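Local structure of alpha-2,3-sialyltransferase (Campylobacter jejuni, 2P2V) at residues Asp55-Gly60 and Asn87-Lys92; Gln75-Ala80 and Phe117-Leu122; Leu110-Asn115 and Lys274-Ala279. The protein probably transfers sialic acid from a CMP-activated donor to acceptor sugars in alpha-2,3 linkage, this chain being the N-terminal part of a longer membrane protein. All coordinates share one frame; numbering follows the deposited sequence. Where two conformers were deposited one is given.

Interaction 1 (Asp55-Gly60 and Asn87-Lys92); sequences DKYYLG and NEYEIK
The phenol of Tyr57 reaches across to the chain that follows helix 73-85 and gives its proton to the backbone carbonyl of Glu88: Tyr57 OH lies 2.8 Å from Glu88 O. The hydroxyl sits in the carbonyl plane on a lone pair, with a C=O...donor angle of 121°, so a loop with no regular structure is tied to main-chain oxygen. Tyrosine suits this place because its ring can be buried while its polar end, carried well beyond the backbone, brings a donor to the carbonyl of Glu88.

The same ring also meets Tyr89 in a T-shaped pair. The edge of Tyr57 is directed at one face of Tyr89, with ring centroids 5.2 Å apart and planes at 76°. Tyr57 CE1 makes the closest approach, 3.7 Å from Tyr89 CE1, offset toward the rim of the ring it faces. Both side chains have CG anti to their own carbonyl carbon, which lets the two rings swing into the gap between the backbones. Gly60 O also comes near the Tyr89 ring, 4.0 Å from Tyr89 CE1. Gly60 ends a type I turn begun at Tyr57, and its positive phi, with psi near 180°, suits a residue without a side chain, since a CB would press on the carbonyl oxygen before it.

Within the loop, Tyr58 OH donates to Asp55 OD1 at 2.6 Å, on the syn side of the carboxylate. Tyr89 OH is held by Glu54, and the Glu88 carboxylate by a salt bridge to Lys86 and by the backbone N of Ile258. Asn87, with positive phi, closes helix 73-85 in a Schellman motif. The contact thus sits where that helix gives way to strand 90-96, alongside the loop leading into the neighbouring strand 62-68.

Interaction 2 (Gln75-Ala80 and Phe117-Leu122); sequences QQYHTA and FPDAKL. With EDO (1,2-ethanediol), chain L.
A type I turn from Phe117 to Ala120, which carries the chain from helix 107-116 into the edge strand 121-122, is pressed against helix 73-85 through a single tyrosine, Tyr77. The helix lies in the beta-alpha-beta connection between strands 62-68 and 90-96 of a Rossmann-like parallel sheet.

Tyr77 has CG anti to its own nitrogen (chi1 -177°), which sends the ring out from the helix toward the turn. Phe117 lays an edge over one face of it: Phe117 CD1 is 3.6 Å from Tyr77 CG, the centroids are 5.0 Å apart and the planes meet at 55°, an edge-to-face pair inclined well away from perpendicular. Ala120 CB adds a looser apolar contact, 4.3 Å from Tyr77 CE1.

At the far end of the ring the chemistry turns polar. Tyr77 OH is modelled as donating a very short hydrogen bond, 2.4 Å, to Asp119 OD1, which lies near the plane of the ring at its edge, though the exact geometry is doubtful at that length. Asp119 reaches back because its CG stands between the backbone N and carbonyl carbon (chi1 63°). Its other oxygen, OD2, forms a salt bridge with Lys81, one helical turn on from Tyr77, so the carboxylate is probably shared by two groups of one helix.

Away from the contact, Lys121 NZ makes a hydrogen bond to ethanediol O2 at 3.3 Å, the diol probably coming from the crystallisation liquor. On another side of the helix, Gln76 touches the bound CMP-sialic acid analogue. Tyr143 of the second subunit packs on both Tyr77 and Phe117, so the contact is wedged between helix 73-85, the end of helix 107-116 and a subunit interface, beside strands 90-96 and 121-122.

Interaction 3 (Leu110-Asn115 and Lys274-Ala279); sequences LHQFYN and KNQLKA
Polar contact between Gln112 and Gln276 is the only one between residues 110-115 and 274-279. Gln112 NE2 donates to Gln276 OE1 at 2.9 Å, but the bond is bent, with an N-H...O angle of 136°. The position of Gln112 NE2 is itself less certain, since it stands too close to another atom of the model. The two side chains cross at about a right angle, yet their amide planes are nearly parallel, 12° apart. The remaining pair of oxygens is less comfortable: Gln112 OE1 and Gln276 OE1 are 3.4 Å apart, and two acceptors cannot bond each other.

The reach explains the residue type. Gln112 CA and Gln276 CA are 10.7 Å apart, a gap that two long amides can span. Gln112 runs out extended beyond CG, whereas Gln276 bends at chi2 (-144°) to bring its carbonyl oxygen around.

Backbone bonding matters on the first helix. Helix 107-116 is kinked at Tyr114 and Asn115, whose N atoms lack the regular bond to the turn before; Asn115 N makes a weak bond to Gln112 O. By contrast Lys278 N and Ala279 N keep regular bonds to Lys274 O and Asn275 O.

Aromatic contact occurs within the first segment: Phe113 CD2 lies 3.6 Å above one face of the Tyr114 ring, offset toward its rim. Phe113 also meets the Phe117 ring obliquely and touches Leu122.

Beyond the glutamine pair, Leu277 packs on Phe109, and Gln276 touches Asp108, so neighbouring turns of the helices add to the contact. Pro102 of the second subunit packs on Gln112. What results is a side-chain bridge between two helices at the periphery of the alpha/beta fold, joining the last helix of this chain, 268-283, to helix 107-116, close to where subunits meet.

Interactions 1 and 2 are buried and lie about 17 Å apart between centres, touching where Ile91 CD1 meets Ala80 O; both reach the same parallel sheet and involve helix 73-85 or the strand that follows it. Each pairs two aromatic rings with a tyrosine hydroxyl bond, to a backbone carbonyl in the first and to a carboxylate in the second. Interaction 3, farther from the centre and only partly buried, rests instead on two amides. It borders interaction 2, where Phe113 packs on Ala120 and Leu122 and Tyr114 OH probably hydrogen-bonds Leu122 N, and both contacts touch the second subunit. Interaction 1 touches no other chain.

Interaction 1 (Asp55-Gly60 and Asn87-Lys92)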
loop_
_atom_site.group_PDB
_atom_site.type_symbol
_atom_site.label_atom_id
_atom_site.label_comp_id
_atom_site.label_asym_id
_atom_site.label_seq_id
_atom_site.Cartn_x
_atom_site.Cartn_y
_atom_site.Cartn_z
ATOM N N ASP A 55 -1.279 40.772 18.030
ATOM C CA ASP A 55 -1.390 42.173 17.584
ATOM C C ASP A 55 -0.019 42.785 17.267
ATOM O O ASP A 55 0.089 43.822 16.608
ATOM C CB ASP A 55 -2.163 42.992 18.641
ATOM C CG ASP A 55 -1.447 43.073 19.994
ATOM O OD1 ASP A 55 -0.989 42.044 20.549
ATOM O OD2 ASP A 55 -1.355 44.198 20.529
ATOM N N LYS A 56 1.042 42.135 17.724
ATOM C CA LYS A 56 2.385 42.579 17.385
ATOM C C LYS A 56 3.190 41.353 17.027
ATOM O O LYS A 56 2.833 40.238 17.386
ATOM C CB LYS A 56 3.067 43.296 18.582
ATOM C CG LYS A 56 2.218 44.416 19.207
ATOM C CD LYS A 56 2.910 45.079 20.380
ATOM C CE LYS A 56 2.045 46.243 20.856
ATOM N NZ LYS A 56 2.628 46.811 22.093
ATOM N N TYR A 57 4.302 41.563 16.353
ATOM C CA TYR A 57 5.161 40.459 16.019
ATOM C C TYR A 57 6.005 40.054 17.217
ATOM O O TYR A 57 7.222 40.283 17.202
ATOM C CB TYR A 57 6.052 40.808 14.842
ATOM C CG TYR A 57 5.304 40.874 13.523
ATOM C CD1 TYR A 57 4.811 39.696 12.908
ATOM C CD2 TYR A 57 5.079 42.100 12.886
ATOM C CE1 TYR A 57 4.138 39.745 11.702
ATOM C CE2 TYR A 57 4.385 42.165 11.675
ATOM C CZ TYR A 57 3.929 40.978 11.092
ATOM O OH TYR A 57 3.275 41.028 9.904
ATOM N N TYR A 58 5.383 39.399 18.201
ATOM C CA TYR A 58 6.112 39.024 19.451
ATOM C C TYR A 58 7.352 38.164 19.268
ATOM O O TYR A 58 8.252 38.177 20.122
ATOM C CB TYR A 58 5.192 38.461 20.515
ATOM C CG TYR A 58 4.119 39.450 20.933
ATOM C CD1 TYR A 58 4.431 40.556 21.773
ATOM C CD2 TYR A 58 2.798 39.307 20.496
ATOM C CE1 TYR A 58 3.430 41.491 22.154
ATOM C CE2 TYR A 58 1.797 40.227 20.883
ATOM C CZ TYR A 58 2.128 41.314 21.712
ATOM O OH TYR A 58 1.140 42.206 22.074
ATOM N N LEU A 59 7.423 37.403 18.169
ATOM C CA LEU A 59 8.625 36.629 17.871
ATOM C C LEU A 59 9.147 36.873 16.450
ATOM O O LEU A 59 9.880 36.062 15.896
ATOM C CB LEU A 59 8.366 35.144 18.140
ATOM C CG LEU A 59 8.483 34.742 19.605
ATOM C CD1 LEU A 59 8.133 33.275 19.747
ATOM C CD2 LEU A 59 9.932 34.985 20.100
ATOM N N GLY A 60 8.792 38.018 15.870
ATOM C CA GLY A 60 9.284 38.394 14.557
ATOM C C GLY A 60 8.406 37.778 13.467
ATOM O O GLY A 60 7.350 37.198 13.754
ATOM N N ASN A 87 2.585 38.879 2.642
ATOM C CA ASN A 87 3.851 39.193 3.328
ATOM C C ASN A 87 3.710 39.484 4.867
ATOM O O ASN A 87 4.472 40.288 5.429
ATOM C CB ASN A 87 4.596 40.357 2.591
ATOM C CG ASN A 87 4.903 40.049 1.120
ATOM O OD1 ASN A 87 5.519 39.036 0.787
ATOM N ND2 ASN A 87 4.501 40.956 0.232
ATOM N N GLU A 88 2.733 38.870 5.543
ATOM C CA GLU A 88 2.581 39.057 6.969
ATOM C C GLU A 88 3.586 38.204 7.718
ATOM O O GLU A 88 4.144 38.643 8.710
ATOM C CB GLU A 88 1.155 38.791 7.430
ATOM C CG GLU A 88 0.224 39.753 6.733
ATOM C CD GLU A 88 -1.184 39.830 7.257
ATOM O OE1 GLU A 88 -1.488 39.453 8.389
ATOM O OE2 GLU A 88 -2.011 40.360 6.503
ATOM N N TYR A 89 3.839 36.996 7.218
ATOM C CA TYR A 89 4.902 36.159 7.761
ATOM C C TYR A 89 5.579 35.417 6.656
ATOM O O TYR A 89 5.022 35.240 5.562
ATOM C CB TYR A 89 4.347 35.135 8.745
ATOM C CG TYR A 89 3.661 35.669 9.988
ATOM C CD1 TYR A 89 4.335 35.737 11.198
ATOM C CD2 TYR A 89 2.302 36.013 9.977
ATOM C CE1 TYR A 89 3.712 36.176 12.362
ATOM C CE2 TYR A 89 1.683 36.462 11.094
ATOM C CZ TYR A 89 2.370 36.511 12.312
ATOM O OH TYR A 89 1.695 36.934 13.450
ATOM N N GLU A 90 6.777 34.934 6.980
ATOM C CA GLU A 90 7.492 34.002 6.163
ATOM C C GLU A 90 7.384 32.687 6.932
ATOM O O GLU A 90 7.741 32.608 8.128
ATOM C CB GLU A 90 8.947 34.439 6.110
ATOM C CG GLU A 90 9.810 33.617 5.214
ATOM C CD GLU A 90 11.233 34.080 5.329
ATOM O OE1 GLU A 90 11.491 35.248 4.918
ATOM O OE2 GLU A 90 12.055 33.299 5.884
ATOM N N ILE A 91 6.876 31.661 6.257
ATOM C CA ILE A 91 6.608 30.359 6.898
ATOM C C ILE A 91 7.294 29.328 6.052
ATOM O O ILE A 91 6.940 29.152 4.846
ATOM C CB ILE A 91 5.108 30.093 6.967
ATOM C CG1 ILE A 91 4.449 31.148 7.855
ATOM C CG2 ILE A 91 4.845 28.645 7.513
ATOM C CD1 ILE A 91 2.907 31.161 7.848
ATOM N N LYS A 92 8.307 28.663 6.623
ATOM C CA LYS A 92 9.070 27.697 5.869
ATOM C C LYS A 92 8.494 26.296 5.772
ATOM O O LYS A 92 8.817 25.571 4.834
ATOM C CB LYS A 92 10.539 27.647 6.312
ATOM C CG LYS A 92 11.258 28.968 5.988
ATOM C CD LYS A 92 12.553 29.068 6.801
ATOM C CE LYS A 92 13.476 30.124 6.213
ATOM N NZ LYS A 92 13.881 29.701 4.844
#

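Interaction 2 (Gln75-Ala80 and Phe117-Leu122)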
loop_
_atom_site.group_PDB
_atom_site.type_symbol
_atom_site.label_atom_id
_atom_site.label_comp_id
_atom_site.label_asym_id
_atom_site.label_seq_id
_atom_site.Cartn_x
_atom_site.Cartn_y
_atom_site.Cartn_z
ATOM N N GLN A 75 -8.902 25.183 6.800
ATOM C CA GLN A 75 -8.925 26.640 6.949
ATOM C C GLN A 75 -7.521 27.194 7.317
ATOM O O GLN A 75 -7.080 28.216 6.781
ATOM C CB GLN A 75 -9.954 27.039 8.002
ATOM C CG GLN A 75 -11.389 26.659 7.571
ATOM C CD GLN A 75 -11.828 25.240 7.951
ATOM O OE1 GLN A 75 -11.015 24.375 8.297
ATOM N NE2 GLN A 75 -13.159 24.993 7.876
ATOM N N GLN A 76 -6.798 26.480 8.175
ATOM C CA GLN A 76 -5.506 27.042 8.619
ATOM C C GLN A 76 -4.493 27.026 7.480
ATOM O O GLN A 76 -3.609 27.923 7.383
ATOM C CB GLN A 76 -4.940 26.216 9.768
ATOM C CG GLN A 76 -5.661 26.245 11.088
ATOM C CD GLN A 76 -5.587 27.557 11.814
ATOM O OE1 GLN A 76 -5.468 28.634 11.219
ATOM N NE2 GLN A 76 -5.617 27.467 13.137
ATOM N N TYR A 77 -4.532 25.976 6.665
ATOM C CA TYR A 77 -3.622 25.900 5.484
ATOM C C TYR A 77 -3.828 27.110 4.567
ATOM O O TYR A 77 -2.912 27.765 4.160
ATOM C CB TYR A 77 -3.889 24.598 4.724
ATOM C CG TYR A 77 -2.974 24.364 3.540
ATOM C CD1 TYR A 77 -1.684 23.840 3.729
ATOM C CD2 TYR A 77 -3.365 24.689 2.251
ATOM C CE1 TYR A 77 -0.833 23.635 2.631
ATOM C CE2 TYR A 77 -2.511 24.471 1.129
ATOM C CZ TYR A 77 -1.280 23.917 1.349
ATOM O OH TYR A 77 -0.514 23.722 0.227
ATOM N N HIS A 78 -5.100 27.395 4.255
ATOM C CA HIS A 78 -5.452 28.550 3.454
ATOM C C HIS A 78 -5.017 29.860 4.170
ATOM O O HIS A 78 -4.451 30.766 3.545
ATOM C CB HIS A 78 -7.009 28.484 3.309
ATOM C CG HIS A 78 -7.604 29.744 2.759
ATOM N ND1 HIS A 78 -7.189 30.311 1.579
ATOM C CD2 HIS A 78 -8.607 30.529 3.229
ATOM C CE1 HIS A 78 -7.864 31.427 1.371
ATOM N NE2 HIS A 78 -8.736 31.574 2.360
ATOM N N THR A 79 -5.209 29.938 5.474
ATOM C CA THR A 79 -4.839 31.156 6.236
ATOM C C THR A 79 -3.333 31.344 6.133
ATOM O O THR A 79 -2.861 32.436 5.845
ATOM C CB THR A 79 -5.264 31.079 7.710
ATOM O OG1 THR A 79 -6.700 30.947 7.807
ATOM C CG2 THR A 79 -4.889 32.368 8.447
ATOM N N ALA A 80 -2.600 30.266 6.369
ATOM C CA ALA A 80 -1.123 30.350 6.216
ATOM C C ALA A 80 -0.625 30.770 4.816
ATOM O O ALA A 80 0.373 31.536 4.692
ATOM C CB ALA A 80 -0.525 28.994 6.676
ATOM N N PHE A 117 -2.855 18.682 0.367
ATOM C CA PHE A 117 -1.905 19.623 0.932
ATOM C C PHE A 117 -0.497 19.110 0.597
ATOM O O PHE A 117 0.155 18.688 1.528
ATOM C CB PHE A 117 -2.108 19.680 2.435
ATOM C CG PHE A 117 -3.615 19.910 2.855
ATOM C CD1 PHE A 117 -4.251 21.122 2.517
ATOM C CD2 PHE A 117 -4.269 18.965 3.536
ATOM C CE1 PHE A 117 -5.623 21.308 2.866
ATOM C CE2 PHE A 117 -5.635 19.118 3.918
ATOM C CZ PHE A 117 -6.255 20.320 3.568
ATOM N N PRO A 118 -0.085 19.123 -0.699
ATOM C CA PRO A 118 1.115 18.413 -1.151
ATOM C C PRO A 118 2.413 18.890 -0.536
ATOM O O PRO A 118 3.366 18.118 -0.462
ATOM C CB PRO A 118 1.079 18.597 -2.672
ATOM C CG PRO A 118 0.224 19.793 -2.906
ATOM C CD PRO A 118 -0.781 19.771 -1.832
ATOM N N ASP A 119 2.438 20.140 -0.108
ATOM C CA ASP A 119 3.623 20.750 0.521
ATOM C C ASP A 119 3.542 20.856 2.025
ATOM O O ASP A 119 4.448 21.440 2.655
ATOM C CB ASP A 119 3.918 22.105 -0.115
ATOM C CG ASP A 119 2.826 23.126 0.066
ATOM O OD1 ASP A 119 1.712 22.782 0.556
ATOM O OD2 ASP A 119 3.091 24.274 -0.308
ATOM N N ALA A 120 2.457 20.334 2.643
ATOM C CA ALA A 120 2.424 20.225 4.096
ATOM C C ALA A 120 3.097 18.926 4.570
ATOM O O ALA A 120 3.522 18.094 3.733
ATOM C CB ALA A 120 0.993 20.339 4.658
ATOM N N LYS A 121 3.187 18.733 5.875
ATOM C CA LYS A 121 3.798 17.508 6.440
ATOM C C LYS A 121 2.994 16.932 7.571
ATOM O O LYS A 121 2.639 17.666 8.466
ATOM C CB LYS A 121 5.164 17.920 7.015
ATOM C CG LYS A 121 5.956 16.773 7.698
ATOM C CD LYS A 121 6.423 15.706 6.674
ATOM C CE LYS A 121 6.965 14.511 7.405
ATOM N NZ LYS A 121 7.736 13.641 6.436
ATOM N N LEU A 122 2.742 15.634 7.583
ATOM C CA LEU A 122 2.097 15.062 8.746
ATOM C C LEU A 122 3.098 14.937 9.866
ATOM O O LEU A 122 4.113 14.224 9.696
ATOM C CB LEU A 122 1.547 13.671 8.406
ATOM C CG LEU A 122 0.380 13.756 7.402
ATOM C CD1 LEU A 122 0.181 12.349 6.839
ATOM C CD2 LEU A 122 -0.884 14.321 8.199
HETATM C C1 EDO L . 5.972 14.425 1.175
HETATM O O1 EDO L . 4.838 13.783 0.560
HETATM C C2 EDO L . 6.615 13.497 2.207
HETATM O O2 EDO L . 7.206 14.262 3.271
#

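Interaction 3 (Leu110-Asn115 and Lys274-Ala279)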
loop_
_atom_site.group_PDB
_atom_site.type_symbol
_atom_site.label_atom_id
_atom_site.label_comp_id
_atom_site.label_asym_id
_atom_site.label_seq_id
_atom_site.Cartn_x
_atom_site.Cartn_y
_atom_site.Cartn_z
ATOM N N LEU A 110 -6.164 11.011 6.742
ATOM C CA LEU A 110 -4.688 10.716 6.611
ATOM C C LEU A 110 -4.316 10.279 5.216
ATOM O O LEU A 110 -3.257 10.672 4.689
ATOM C CB LEU A 110 -4.226 9.686 7.644
ATOM C CG LEU A 110 -4.289 10.161 9.115
ATOM C CD1 LEU A 110 -3.926 9.042 10.068
ATOM C CD2 LEU A 110 -3.380 11.388 9.371
ATOM N N HIS A 111 -5.180 9.467 4.611
ATOM C CA HIS A 111 -5.003 8.915 3.251
ATOM C C HIS A 111 -4.917 9.989 2.178
ATOM O O HIS A 111 -4.114 9.907 1.234
ATOM C CB HIS A 111 -6.149 7.941 2.904
ATOM C CG HIS A 111 -6.100 7.405 1.502
ATOM N ND1 HIS A 111 -6.948 7.846 0.498
ATOM C CD2 HIS A 111 -5.324 6.447 0.942
ATOM C CE1 HIS A 111 -6.684 7.188 -0.617
ATOM N NE2 HIS A 111 -5.696 6.342 -0.376
ATOM N N GLN A 112 -5.756 11.017 2.317
ATOM C CA GLN A 112 -5.892 12.073 1.313
ATOM C C GLN A 112 -5.112 13.298 1.688
ATOM O O GLN A 112 -5.086 14.217 0.932
ATOM C CB GLN A 112 -7.362 12.514 1.194
ATOM C CG GLN A 112 -8.173 11.346 0.762
ATOM C CD GLN A 112 -9.630 11.705 0.562
ATOM O OE1 GLN A 112 -10.305 11.098 -0.269
ATOM N NE2 GLN A 112 -10.127 12.681 1.337
ATOM N N PHE A 113 -4.464 13.300 2.857
ATOM C CA PHE A 113 -3.751 14.494 3.291
ATOM C C PHE A 113 -2.863 15.111 2.249
ATOM O O PHE A 113 -2.989 16.301 1.949
ATOM C CB PHE A 113 -2.927 14.215 4.591
ATOM C CG PHE A 113 -2.295 15.436 5.129
ATOM C CD1 PHE A 113 -3.011 16.330 5.933
ATOM C CD2 PHE A 113 -0.969 15.749 4.794
ATOM C CE1 PHE A 113 -2.443 17.486 6.433
ATOM C CE2 PHE A 113 -0.429 16.892 5.252
ATOM C CZ PHE A 113 -1.121 17.764 6.116
ATOM N N TYR A 114 -1.867 14.359 1.743
ATOM C CA TYR A 114 -0.973 14.934 0.792
ATOM C C TYR A 114 -1.613 15.224 -0.542
ATOM O O TYR A 114 -1.110 16.036 -1.307
ATOM C CB TYR A 114 0.228 13.993 0.611
ATOM C CG TYR A 114 1.087 13.981 1.837
ATOM C CD1 TYR A 114 1.625 15.162 2.329
ATOM C CD2 TYR A 114 1.356 12.774 2.509
ATOM C CE1 TYR A 114 2.450 15.143 3.498
ATOM C CE2 TYR A 114 2.152 12.750 3.677
ATOM C CZ TYR A 114 2.692 13.931 4.152
ATOM O OH TYR A 114 3.507 13.947 5.286
ATOM N N ASN A 115 -2.754 14.578 -0.823
ATOM C CA ASN A 115 -3.473 14.870 -2.059
ATOM C C ASN A 115 -3.956 16.325 -2.044
ATOM O O ASN A 115 -3.890 16.991 -3.054
ATOM C CB ASN A 115 -4.688 13.896 -2.234
ATOM C CG ASN A 115 -4.267 12.430 -2.257
ATOM O OD1 ASN A 115 -4.036 11.822 -1.232
ATOM N ND2 ASN A 115 -4.169 11.881 -3.405
ATOM N N LYS A 274 -15.225 18.879 3.045
ATOM C CA LYS A 274 -16.011 19.105 4.244
ATOM C C LYS A 274 -17.075 18.045 4.397
ATOM O O LYS A 274 -17.487 17.714 5.523
ATOM C CB LYS A 274 -16.693 20.467 4.170
ATOM C CG LYS A 274 -15.827 21.617 4.512
ATOM C CD LYS A 274 -16.566 22.927 4.353
ATOM C CE LYS A 274 -15.743 24.067 4.915
ATOM N NZ LYS A 274 -16.535 25.327 4.903
ATOM N N ASN A 275 -17.594 17.544 3.287
ATOM C CA ASN A 275 -18.585 16.442 3.282
ATOM C C ASN A 275 -18.011 15.195 3.929
ATOM O O ASN A 275 -18.630 14.545 4.775
ATOM C CB ASN A 275 -19.015 16.094 1.848
ATOM C CG ASN A 275 -20.004 14.920 1.782
ATOM O OD1 ASN A 275 -21.163 15.065 2.140
ATOM N ND2 ASN A 275 -19.545 13.758 1.302
ATOM N N GLN A 276 -16.786 14.864 3.493
ATOM C CA GLN A 276 -16.087 13.701 3.997
ATOM C C GLN A 276 -15.729 13.879 5.449
ATOM O O GLN A 276 -15.970 12.976 6.248
ATOM C CB GLN A 276 -14.844 13.447 3.177
ATOM C CG GLN A 276 -15.160 12.916 1.832
ATOM C CD GLN A 276 -14.133 11.912 1.392
ATOM O OE1 GLN A 276 -12.952 12.051 1.712
ATOM N NE2 GLN A 276 -14.565 10.900 0.641
ATOM N N LEU A 277 -15.193 15.048 5.795
ATOM C CA LEU A 277 -14.772 15.369 7.164
ATOM C C LEU A 277 -15.950 15.309 8.133
ATOM O O LEU A 277 -15.836 14.739 9.222
ATOM C CB LEU A 277 -14.102 16.749 7.219
ATOM C CG LEU A 277 -13.070 17.032 8.316
ATOM C CD1 LEU A 277 -11.789 16.284 8.068
ATOM C CD2 LEU A 277 -12.777 18.509 8.423
ATOM N N LYS A 278 -17.081 15.876 7.722
ATOM C CA LYS A 278 -18.335 15.755 8.457
ATOM C C LYS A 278 -18.695 14.308 8.704
ATOM O O LYS A 278 -18.900 13.909 9.842
ATOM C CB LYS A 278 -19.488 16.395 7.679
ATOM C CG LYS A 278 -19.868 17.790 8.120
ATOM C CD LYS A 278 -21.233 18.180 7.513
ATOM C CE LYS A 278 -21.281 19.674 7.185
ATOM N NZ LYS A 278 -20.380 20.046 6.036
ATOM N N ALA A 279 -18.783 13.526 7.634
ATOM C CA ALA A 279 -19.225 12.145 7.732
ATOM C C ALA A 279 -18.446 11.360 8.794
ATOM O O ALA A 279 -19.039 10.647 9.606
ATOM C CB ALA A 279 -19.150 11.449 6.371
#